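Local coordinates for protein alginase (PDB 4Q8L) that probably cleaves the brown-algal polysaccharide alginate by beta-elimination, as a calcium-containing lyase of polysaccharide lyase family 18, at residues R46-V51 against Y174-N179; Q61-F66 against S221-T226; E67-V72 against T142-V147; E73-G78 against I210-V215. All blocks are in the same frame, centred on the assembly; numbering follows the deposited sequence.

Interaction 1 (R46-V51 against Y174-N179); sequences RHEYKV and YFKFGN
E48 turns its CG between the backbone N and the carbonyl carbon (chi1 71°) and then runs extended, while K176 bends at chi3 (-66°), bringing NZ onto the carboxylate. K176 NZ donates to E48 OE1 over 2.7 Å, from above the carboxylate plane. R46 NH1, with the acceptor in its guanidinium plane, takes the anti lone pair of the same E48 OE1 at 2.8 Å. One oxygen therefore holds two cations, R46 NH1 and K176 NZ only 3.5 Å apart; E15 also binds R46. A leucine in place of E48 would probably leave K176 NZ without its mate and the two cations unscreened from each other, though R46 would keep E15. On the face that carries Y49 and F177, Y49 CD1 touches F177 CZ at 3.6 Å, the rings at 29° but slid apart. Backbone bonds run both ways between Y49 and F177 and between H47 and N179, and V51 N bonds F175 O. G178 has backbone angles that call for glycine, and a CB would also run into H47 O and E48 CA. This is antiparallel pairing within one curved sheet of a concanavalin-like jelly roll, the fold expected for this lyase family.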
# COMPACT_ATOMS: atom_id res chain seq x y z
N ARG A 46 -4.99 -2.15 8.65
CA ARG A 46 -5.07 -2.28 7.21
C ARG A 46 -6.41 -2.83 6.74
O ARG A 46 -7.15 -3.47 7.49
CB ARG A 46 -3.96 -3.21 6.70
CG ARG A 46 -4.15 -4.66 7.13
CD ARG A 46 -2.83 -5.23 7.59
NE ARG A 46 -2.96 -6.57 8.16
CZ ARG A 46 -2.68 -7.69 7.50
NH1 ARG A 46 -2.29 -7.64 6.23
NH2 ARG A 46 -2.79 -8.87 8.11
N HIS A 47 -6.70 -2.58 5.47
CA HIS A 47 -7.80 -3.22 4.78
C HIS A 47 -7.19 -3.43 3.41
O HIS A 47 -6.89 -2.46 2.73
CB HIS A 47 -9.00 -2.28 4.72
CG HIS A 47 -10.32 -2.98 4.58
ND1 HIS A 47 -11.50 -2.30 4.39
CD2 HIS A 47 -10.64 -4.29 4.64
CE1 HIS A 47 -12.50 -3.16 4.32
NE2 HIS A 47 -12.01 -4.38 4.47
N GLU A 48 -6.96 -4.68 3.02
CA GLU A 48 -6.20 -4.91 1.80
C GLU A 48 -6.33 -6.34 1.27
O GLU A 48 -6.88 -7.22 1.95
CB GLU A 48 -4.72 -4.54 2.03
CG GLU A 48 -3.97 -5.51 2.93
CD GLU A 48 -2.64 -4.97 3.47
OE1 GLU A 48 -2.16 -5.50 4.49
OE2 GLU A 48 -2.06 -4.04 2.87
N TYR A 49 -5.85 -6.56 0.06
CA TYR A 49 -5.79 -7.89 -0.53
C TYR A 49 -4.33 -8.33 -0.61
O TYR A 49 -3.44 -7.49 -0.73
CB TYR A 49 -6.41 -7.90 -1.94
CG TYR A 49 -7.91 -7.73 -1.93
CD1 TYR A 49 -8.49 -6.50 -2.14
CD2 TYR A 49 -8.74 -8.82 -1.67
CE1 TYR A 49 -9.86 -6.34 -2.12
CE2 TYR A 49 -10.12 -8.67 -1.66
CZ TYR A 49 -10.67 -7.43 -1.88
OH TYR A 49 -12.03 -7.26 -1.87
N LYS A 50 -4.11 -9.64 -0.55
CA LYS A 50 -2.78 -10.20 -0.39
C LYS A 50 -2.66 -11.51 -1.17
O LYS A 50 -3.48 -12.43 -1.02
CB LYS A 50 -2.53 -10.45 1.10
CG LYS A 50 -1.24 -11.19 1.42
CD LYS A 50 -1.42 -12.03 2.67
CE LYS A 50 -2.28 -13.26 2.38
NZ LYS A 50 -2.78 -13.87 3.63
N VAL A 51 -1.64 -11.60 -2.02
CA VAL A 51 -1.41 -12.84 -2.77
C VAL A 51 -1.22 -14.01 -1.78
O VAL A 51 -0.37 -13.95 -0.88
CB VAL A 51 -0.18 -12.73 -3.70
CG1 VAL A 51 0.16 -14.09 -4.32
CG2 VAL A 51 -0.42 -11.67 -4.79
N TYR A 174 5.43 -11.69 -2.10
CA TYR A 174 4.01 -11.49 -2.34
C TYR A 174 3.60 -10.02 -2.43
O TYR A 174 4.18 -9.15 -1.76
CB TYR A 174 3.16 -12.22 -1.28
CG TYR A 174 3.42 -11.80 0.15
CD1 TYR A 174 2.59 -10.88 0.79
CD2 TYR A 174 4.48 -12.34 0.87
CE1 TYR A 174 2.82 -10.51 2.10
CE2 TYR A 174 4.71 -11.97 2.18
CZ TYR A 174 3.89 -11.06 2.79
OH TYR A 174 4.13 -10.70 4.09
N PHE A 175 2.59 -9.78 -3.25
CA PHE A 175 2.04 -8.44 -3.48
C PHE A 175 0.77 -8.22 -2.67
O PHE A 175 -0.05 -9.13 -2.53
CB PHE A 175 1.71 -8.30 -4.97
CG PHE A 175 1.20 -6.93 -5.35
CD1 PHE A 175 2.04 -5.82 -5.28
CD2 PHE A 175 -0.10 -6.76 -5.81
CE1 PHE A 175 1.58 -4.55 -5.65
CE2 PHE A 175 -0.57 -5.50 -6.19
CZ PHE A 175 0.28 -4.40 -6.11
N LYS A 176 0.62 -7.00 -2.14
CA LYS A 176 -0.60 -6.57 -1.46
C LYS A 176 -1.02 -5.22 -2.02
O LYS A 176 -0.18 -4.46 -2.50
CB LYS A 176 -0.38 -6.45 0.06
CG LYS A 176 0.02 -7.75 0.78
CD LYS A 176 -0.18 -7.66 2.31
CE LYS A 176 0.78 -6.65 2.97
NZ LYS A 176 0.42 -6.41 4.42
N PHE A 177 -2.31 -4.92 -1.97
CA PHE A 177 -2.80 -3.59 -2.34
C PHE A 177 -4.05 -3.28 -1.54
O PHE A 177 -4.77 -4.19 -1.11
CB PHE A 177 -3.09 -3.50 -3.83
CG PHE A 177 -4.30 -4.29 -4.27
CD1 PHE A 177 -4.17 -5.63 -4.63
CD2 PHE A 177 -5.55 -3.70 -4.31
CE1 PHE A 177 -5.29 -6.38 -5.03
CE2 PHE A 177 -6.68 -4.44 -4.70
CZ PHE A 177 -6.54 -5.78 -5.06
N GLY A 178 -4.29 -1.99 -1.34
CA GLY A 178 -5.44 -1.56 -0.56
C GLY A 178 -5.10 -0.32 0.23
O GLY A 178 -4.62 0.67 -0.32
N ASN A 179 -5.30 -0.40 1.55
CA ASN A 179 -5.15 0.75 2.42
C ASN A 179 -4.56 0.30 3.76
O ASN A 179 -5.29 -0.11 4.67
CB ASN A 179 -6.52 1.42 2.60
CG ASN A 179 -6.46 2.74 3.38
OD1 ASN A 179 -5.40 3.17 3.85
ND2 ASN A 179 -7.61 3.39 3.50

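Interaction 2 (Q61-F66 against S221-T226); sequences QTYEVF and SYTRET
E64, Y222 and R224 carry the polar side-chain contacts. Y222 OH donates to E64 OE2 at 2.6 Å, meeting the oxygen on its anti side, 24° out of the carboxylate plane; OE2 in turn lies in the plane of the Y222 ring, at its edge. Holding CG anti to the backbone N (chi1 179°), Y222 reaches along the sheet far enough for its hydroxyl also to accept from R224 NH1 at 3.1 Å. R224 lies alongside E64, with R224 NH1 3.5 Å from E64 OE2 in a long salt bridge that a water reinforces by bonding both atoms. Outside the pair, H85 and N149 bind the other E64 oxygen, and L55 O takes R224 NH2. A phenylalanine in place of Y222 would probably leave E64 OE2 without its shortest bond and R224 NH1 without one acceptor, setting the guanidinium freer to turn.

Apolar contact is slighter: F66 CB meets the edge of the Y222 ring at CD1, 4.0 Å away, while the F66 ring packs on F175 and F177.

Backbone bonding is regular. Y63 with E225 and V65 with T223 form hydrogen-bonded pairs, each bonded in both directions, and between them E64 CA brings its hydrogen to T223 O at 3.0 Å. A second water links V65 O to S221 OG. With strands at 176°, this is an almost exactly antiparallel ladder in one sheet of the jelly-roll sandwich.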
# COMPACT_ATOMS: atom_id res chain seq x y z
N GLN A 61 11.00 -14.64 -10.17
CA GLN A 61 10.26 -15.71 -10.82
C GLN A 61 8.85 -15.27 -11.17
O GLN A 61 8.10 -16.03 -11.80
CB GLN A 61 10.21 -16.96 -9.93
CG GLN A 61 11.53 -17.68 -9.81
CD GLN A 61 11.48 -18.82 -8.81
OE1 GLN A 61 10.80 -18.72 -7.78
NE2 GLN A 61 12.18 -19.91 -9.11
N THR A 62 8.49 -14.05 -10.78
CA THR A 62 7.15 -13.55 -11.06
C THR A 62 7.12 -12.39 -12.06
O THR A 62 7.96 -11.49 -12.03
CB THR A 62 6.39 -13.13 -9.77
OG1 THR A 62 6.58 -11.74 -9.54
CG2 THR A 62 6.88 -13.90 -8.57
N TYR A 63 6.15 -12.44 -12.96
CA TYR A 63 5.79 -11.29 -13.76
C TYR A 63 4.37 -10.92 -13.35
O TYR A 63 3.46 -11.74 -13.44
CB TYR A 63 5.82 -11.64 -15.25
CG TYR A 63 5.31 -10.52 -16.12
CD1 TYR A 63 3.97 -10.45 -16.48
CD2 TYR A 63 6.16 -9.53 -16.58
CE1 TYR A 63 3.50 -9.43 -17.27
CE2 TYR A 63 5.70 -8.50 -17.38
CZ TYR A 63 4.37 -8.45 -17.72
OH TYR A 63 3.90 -7.43 -18.52
N GLU A 64 4.19 -9.70 -12.85
CA GLU A 64 2.86 -9.26 -12.47
C GLU A 64 2.65 -7.79 -12.79
O GLU A 64 3.57 -6.97 -12.71
CB GLU A 64 2.57 -9.58 -10.99
CG GLU A 64 3.41 -8.81 -10.00
CD GLU A 64 3.44 -9.44 -8.60
OE1 GLU A 64 4.55 -9.53 -8.04
OE2 GLU A 64 2.36 -9.83 -8.07
N VAL A 65 1.42 -7.47 -13.19
CA VAL A 65 1.02 -6.10 -13.47
C VAL A 65 -0.30 -5.79 -12.76
O VAL A 65 -1.33 -6.41 -13.06
CB VAL A 65 0.84 -5.87 -14.97
CG1 VAL A 65 0.37 -4.44 -15.25
CG2 VAL A 65 2.15 -6.17 -15.73
N PHE A 66 -0.25 -4.86 -11.81
CA PHE A 66 -1.44 -4.40 -11.11
C PHE A 66 -1.77 -2.98 -11.54
O PHE A 66 -0.90 -2.12 -11.56
CB PHE A 66 -1.25 -4.43 -9.59
CG PHE A 66 -2.39 -3.80 -8.83
CD1 PHE A 66 -3.57 -4.51 -8.61
CD2 PHE A 66 -2.31 -2.50 -8.35
CE1 PHE A 66 -4.64 -3.94 -7.92
CE2 PHE A 66 -3.38 -1.92 -7.66
CZ PHE A 66 -4.54 -2.64 -7.44
N SER A 221 -7.17 -4.12 -12.60
CA SER A 221 -6.75 -5.32 -13.31
C SER A 221 -5.49 -5.88 -12.68
O SER A 221 -4.71 -5.14 -12.07
CB SER A 221 -6.57 -5.06 -14.82
OG SER A 221 -5.55 -4.12 -15.07
N TYR A 222 -5.32 -7.19 -12.81
CA TYR A 222 -4.14 -7.84 -12.28
C TYR A 222 -3.75 -9.00 -13.19
O TYR A 222 -4.57 -9.87 -13.50
CB TYR A 222 -4.37 -8.32 -10.83
CG TYR A 222 -3.17 -9.05 -10.25
CD1 TYR A 222 -2.04 -8.35 -9.83
CD2 TYR A 222 -3.16 -10.43 -10.12
CE1 TYR A 222 -0.93 -9.00 -9.31
CE2 TYR A 222 -2.05 -11.10 -9.59
CZ TYR A 222 -0.95 -10.38 -9.19
OH TYR A 222 0.16 -11.03 -8.67
N THR A 223 -2.50 -8.99 -13.65
CA THR A 223 -1.96 -10.03 -14.51
C THR A 223 -0.80 -10.66 -13.76
O THR A 223 -0.01 -9.96 -13.13
CB THR A 223 -1.40 -9.45 -15.83
OG1 THR A 223 -2.45 -8.86 -16.59
CG2 THR A 223 -0.75 -10.56 -16.66
N ARG A 224 -0.72 -11.98 -13.82
CA ARG A 224 0.33 -12.71 -13.13
C ARG A 224 0.76 -13.89 -13.99
O ARG A 224 -0.07 -14.61 -14.54
CB ARG A 224 -0.17 -13.22 -11.78
CG ARG A 224 0.82 -14.11 -11.01
CD ARG A 224 0.23 -14.54 -9.65
NE ARG A 224 1.20 -15.25 -8.81
CZ ARG A 224 2.00 -14.65 -7.93
NH1 ARG A 224 1.97 -13.33 -7.77
NH2 ARG A 224 2.86 -15.37 -7.21
N GLU A 225 2.08 -14.07 -14.09
CA GLU A 225 2.67 -15.25 -14.67
C GLU A 225 3.89 -15.58 -13.85
O GLU A 225 4.48 -14.70 -13.22
CB GLU A 225 3.10 -15.01 -16.12
CG GLU A 225 1.95 -14.85 -17.07
CD GLU A 225 2.38 -14.30 -18.42
OE1 GLU A 225 1.47 -13.90 -19.19
OE2 GLU A 225 3.60 -14.27 -18.71
N THR A 226 4.26 -16.85 -13.85
CA THR A 226 5.47 -17.31 -13.20
C THR A 226 6.34 -17.95 -14.28
O THR A 226 5.83 -18.36 -15.33
CB THR A 226 5.14 -18.33 -12.11
OG1 THR A 226 4.54 -17.65 -10.99
CG2 THR A 226 6.39 -19.03 -11.64
O HOH W 1 2.96 -11.58 -5.65
O HOH W 2 -3.04 -5.72 -14.98

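Interaction 3 (E67-V72 against T142-V147); sequences EATVKV and TFNLRV
V70 and F143 form a hydrogen-bonded pair in an antiparallel ladder of the jelly roll, where strand 62-74 pairs with strand 142-150 at 146° between their local directions. Four backbone bonds carry it, V70 with F143 and A68 with L145 each bonded both ways; the bond from L145 N to A68 O is nearly straight, at 178°.

The face bearing A68, V70, F143 and L145 is the buried one, turned to the other sheet of the sandwich. A chi1 of 66° brings the F143 ring round so that one of its faces is covered by V70 CB, offset toward the rim. V72 CG2 comes up to F143 CE2 at 4.1 Å, and V70 CG2 crosses to L145 CB at 3.9 Å. From beyond the pair, I82 touches both F143 and L145, M137 reaches F143 and V72, and F159 stacks on the F143 ring.

The outer face is polar and looser, with T142 and N144 exposed to solvent. E67 and R146 run side by side, yet it is the aliphatic part that touches: E67 OE1 is 3.4 Å from R146 CD, while E67 OE1 and R146 NE stay 4.7 Å apart; R146 NH1 makes weak contacts with E155 and T157 instead. T69 OG1 lies 2.7 Å from N144 OD1, but N219 OD1 competes for the same hydroxyl proton. Even here one spot is tight: the methyls T69 CG2 and T142 CG2 press to 3.3 Å, closer than usual van der Waals contact.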
# COMPACT_ATOMS: atom_id res chain seq x y z
N GLU A 67 -3.03 -2.74 -11.88
CA GLU A 67 -3.48 -1.40 -12.27
C GLU A 67 -4.82 -1.07 -11.62
O GLU A 67 -5.69 -1.93 -11.49
CB GLU A 67 -3.61 -1.28 -13.79
CG GLU A 67 -2.32 -1.54 -14.56
CD GLU A 67 -2.51 -1.46 -16.07
OE1 GLU A 67 -1.50 -1.51 -16.80
OE2 GLU A 67 -3.67 -1.35 -16.52
N ALA A 68 -4.97 0.19 -11.22
CA ALA A 68 -6.22 0.63 -10.61
C ALA A 68 -6.36 2.13 -10.69
O ALA A 68 -5.37 2.87 -10.72
CB ALA A 68 -6.31 0.17 -9.13
N THR A 69 -7.62 2.57 -10.75
CA THR A 69 -7.98 3.96 -10.53
C THR A 69 -8.23 4.11 -9.03
O THR A 69 -9.06 3.40 -8.45
CB THR A 69 -9.23 4.33 -11.36
OG1 THR A 69 -8.91 4.26 -12.76
CG2 THR A 69 -9.70 5.73 -11.03
N VAL A 70 -7.49 5.03 -8.41
CA VAL A 70 -7.42 5.10 -6.97
C VAL A 70 -7.84 6.47 -6.46
O VAL A 70 -7.24 7.49 -6.82
CB VAL A 70 -5.97 4.81 -6.48
CG1 VAL A 70 -5.91 4.76 -4.95
CG2 VAL A 70 -5.43 3.52 -7.10
N LYS A 71 -8.87 6.49 -5.63
CA LYS A 71 -9.30 7.70 -4.95
C LYS A 71 -8.88 7.60 -3.49
O LYS A 71 -9.11 6.58 -2.84
CB LYS A 71 -10.83 7.84 -5.06
CG LYS A 71 -11.40 9.09 -4.40
CD LYS A 71 -12.93 9.08 -4.41
CE LYS A 71 -13.49 10.40 -3.86
NZ LYS A 71 -14.92 10.30 -3.45
N VAL A 72 -8.25 8.65 -2.97
CA VAL A 72 -7.83 8.63 -1.57
C VAL A 72 -8.51 9.72 -0.75
O VAL A 72 -8.44 10.91 -1.08
CB VAL A 72 -6.30 8.75 -1.43
CG1 VAL A 72 -5.88 8.60 0.04
CG2 VAL A 72 -5.61 7.71 -2.29
N THR A 142 -8.42 11.65 -7.27
CA THR A 142 -8.24 10.34 -7.86
C THR A 142 -7.00 10.35 -8.77
O THR A 142 -6.71 11.36 -9.42
CB THR A 142 -9.48 9.96 -8.71
OG1 THR A 142 -10.63 9.88 -7.86
CG2 THR A 142 -9.29 8.63 -9.42
N PHE A 143 -6.28 9.23 -8.80
CA PHE A 143 -5.19 9.05 -9.78
C PHE A 143 -5.13 7.61 -10.27
O PHE A 143 -5.73 6.71 -9.67
CB PHE A 143 -3.83 9.49 -9.21
CG PHE A 143 -3.34 8.63 -8.07
CD1 PHE A 143 -2.43 7.60 -8.29
CD2 PHE A 143 -3.76 8.88 -6.77
CE1 PHE A 143 -1.97 6.82 -7.23
CE2 PHE A 143 -3.30 8.10 -5.70
CZ PHE A 143 -2.41 7.07 -5.94
N ASN A 144 -4.41 7.39 -11.37
CA ASN A 144 -4.21 6.03 -11.86
C ASN A 144 -2.88 5.44 -11.40
O ASN A 144 -1.83 6.08 -11.53
CB ASN A 144 -4.33 5.98 -13.39
CG ASN A 144 -5.75 6.23 -13.87
OD1 ASN A 144 -6.71 5.77 -13.25
ND2 ASN A 144 -5.89 6.97 -14.96
N LEU A 145 -2.93 4.22 -10.87
CA LEU A 145 -1.74 3.55 -10.36
C LEU A 145 -1.40 2.33 -11.22
O LEU A 145 -2.28 1.56 -11.59
CB LEU A 145 -1.98 3.07 -8.92
CG LEU A 145 -0.87 2.24 -8.26
CD1 LEU A 145 0.38 3.10 -8.05
CD2 LEU A 145 -1.30 1.61 -6.93
N ARG A 146 -0.11 2.15 -11.53
CA ARG A 146 0.37 0.91 -12.13
C ARG A 146 1.60 0.42 -11.39
O ARG A 146 2.53 1.18 -11.15
CB ARG A 146 0.68 1.07 -13.62
CG ARG A 146 1.07 -0.24 -14.33
CD ARG A 146 1.35 -0.01 -15.83
NE ARG A 146 2.59 0.73 -16.02
CZ ARG A 146 3.06 1.15 -17.20
NH1 ARG A 146 4.20 1.82 -17.24
NH2 ARG A 146 2.39 0.89 -18.32
N VAL A 147 1.58 -0.85 -11.01
CA VAL A 147 2.74 -1.48 -10.39
C VAL A 147 3.13 -2.69 -11.23
O VAL A 147 2.35 -3.62 -11.42
CB VAL A 147 2.43 -1.97 -8.95
CG1 VAL A 147 3.68 -2.60 -8.32
CG2 VAL A 147 1.89 -0.82 -8.08

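Interaction 4 (E73-G78 against I210-V215)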
# COMPACT_ATOMS: atom_id res chain seq x y z
N GLU A 73 -9.18 9.32 0.32
CA GLU A 73 -9.72 10.27 1.28
C GLU A 73 -9.13 9.97 2.64
O GLU A 73 -9.27 8.85 3.16
CB GLU A 73 -11.24 10.20 1.32
CG GLU A 73 -11.89 10.49 -0.03
CD GLU A 73 -13.38 10.18 -0.03
OE1 GLU A 73 -14.17 11.14 0.13
OE2 GLU A 73 -13.75 9.00 -0.19
N MET A 74 -8.44 10.95 3.21
CA MET A 74 -7.66 10.71 4.42
C MET A 74 -7.46 11.98 5.23
O MET A 74 -7.31 13.06 4.67
CB MET A 74 -6.28 10.11 4.07
CG MET A 74 -5.50 9.60 5.29
SD MET A 74 -4.19 8.39 4.92
CE MET A 74 -3.18 9.32 3.77
N SER A 75 -7.41 11.82 6.54
CA SER A 75 -7.15 12.94 7.44
C SER A 75 -5.80 13.57 7.15
O SER A 75 -4.86 12.89 6.72
CB SER A 75 -7.17 12.45 8.90
OG SER A 75 -8.43 11.88 9.22
N ASP A 76 -5.71 14.88 7.40
CA ASP A 76 -4.44 15.59 7.38
C ASP A 76 -3.48 14.86 8.30
O ASP A 76 -3.89 14.37 9.36
CB ASP A 76 -4.60 17.04 7.87
CG ASP A 76 -5.54 17.86 7.00
OD1 ASP A 76 -6.03 18.89 7.49
OD2 ASP A 76 -5.81 17.47 5.84
N GLY A 77 -2.21 14.79 7.91
CA GLY A 77 -1.21 14.08 8.69
C GLY A 77 -1.23 12.56 8.53
O GLY A 77 -0.38 11.87 9.07
N GLY A 78 -2.21 12.04 7.79
CA GLY A 78 -2.30 10.61 7.58
C GLY A 78 -1.23 10.04 6.65
O GLY A 78 -0.69 10.75 5.79
N ILE A 210 -6.40 11.12 13.17
CA ILE A 210 -6.70 10.33 11.98
C ILE A 210 -8.01 9.57 12.16
O ILE A 210 -8.05 8.49 12.73
CB ILE A 210 -5.59 9.30 11.67
CG1 ILE A 210 -4.19 9.94 11.76
CG2 ILE A 210 -5.82 8.65 10.31
CD1 ILE A 210 -4.00 11.14 10.91
N THR A 211 -9.10 10.15 11.66
CA THR A 211 -10.42 9.55 11.79
C THR A 211 -11.07 9.39 10.43
O THR A 211 -12.25 9.06 10.32
CB THR A 211 -11.34 10.43 12.65
OG1 THR A 211 -11.58 11.66 11.95
CG2 THR A 211 -10.69 10.72 13.99
N GLU A 212 -10.29 9.65 9.38
CA GLU A 212 -10.77 9.47 8.01
C GLU A 212 -9.72 8.74 7.18
O GLU A 212 -8.55 9.16 7.15
CB GLU A 212 -11.10 10.82 7.37
CG GLU A 212 -11.42 10.74 5.87
CD GLU A 212 -11.56 12.10 5.21
OE1 GLU A 212 -12.15 12.17 4.11
OE2 GLU A 212 -11.07 13.11 5.79
N SER A 213 -10.13 7.66 6.52
CA SER A 213 -9.22 6.88 5.69
C SER A 213 -9.99 5.92 4.79
O SER A 213 -10.34 4.82 5.21
CB SER A 213 -8.22 6.11 6.55
OG SER A 213 -7.24 5.47 5.75
N LYS A 214 -10.24 6.34 3.55
CA LYS A 214 -11.00 5.53 2.61
C LYS A 214 -10.31 5.55 1.25
O LYS A 214 -10.20 6.60 0.62
CB LYS A 214 -12.43 6.06 2.46
CG LYS A 214 -13.28 5.22 1.49
CD LYS A 214 -14.65 5.84 1.23
CE LYS A 214 -15.53 5.77 2.46
NZ LYS A 214 -16.90 6.32 2.20
N VAL A 215 -9.83 4.39 0.83
CA VAL A 215 -9.24 4.26 -0.49
C VAL A 215 -10.24 3.50 -1.35
O VAL A 215 -10.69 2.41 -0.98
CB VAL A 215 -7.89 3.51 -0.46
CG1 VAL A 215 -7.40 3.23 -1.89
CG2 VAL A 215 -6.85 4.30 0.30
O HOH W 3 -12.17 7.02 -1.36
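The E212 carboxylate lays one face over the backbone of M74, with M74 N 3.9 Å from E212 CD and M74 C 3.8 Å from E212 OE2; E73 CB comes to E212 OE1 at 3.5 Å, obliquely from the same side. At the E73 carboxylate, a water that also sits near K214 O meets OE2 close to the carboxylate plane, and K214 CD approaches E73 OE2 to 3.6 Å, about 30° out of that plane. E73 and K214 also bond backbone to backbone in both directions, the last such pair before the chains leave the sheet. S75 N donates to E212 O from above the carbonyl plane, while its side chain, with OG anti to the carbonyl carbon (chi1 -59°), accepts from E212 N at 2.9 Å and from T211 N at 3.1 Å. I210 CD1 packs on the type II turn S75-G78, 3.6 Å from D76 O; G77 N there bonds D100, a calcium ligand. One serine hydroxyl thus satisfies two backbone N-H groups beyond the ladder. With E73 OE1 and E212 OE1 4.6 Å apart, the two acids probably disfavour each other's ionisation slightly, an effect K214 and a long, weak ion pair with K71 may offset at E73.

In the fold
From the N terminus, 46-51 comes first, followed by strand 62-74, which supplies one side of interactions 2, 3 and 4 in succession. Interaction 3 closes the first loop when 142-147 returns beside that strand. Interaction 1 closes next, at 174-179, its loop enclosing interaction 3. Strand 213-226 then completes interaction 4 at its start and interaction 2 at its far end, so interaction 2 encloses both 3 and 4. Interaction 1 crosses 2 and 4, and 3 crosses 4. Interactions 2, 3 and 4 build one sheet and interaction 1 the other; the two meet through aromatic packing between interactions 1 and 2, V147 against F175, and the N179-S213 bond.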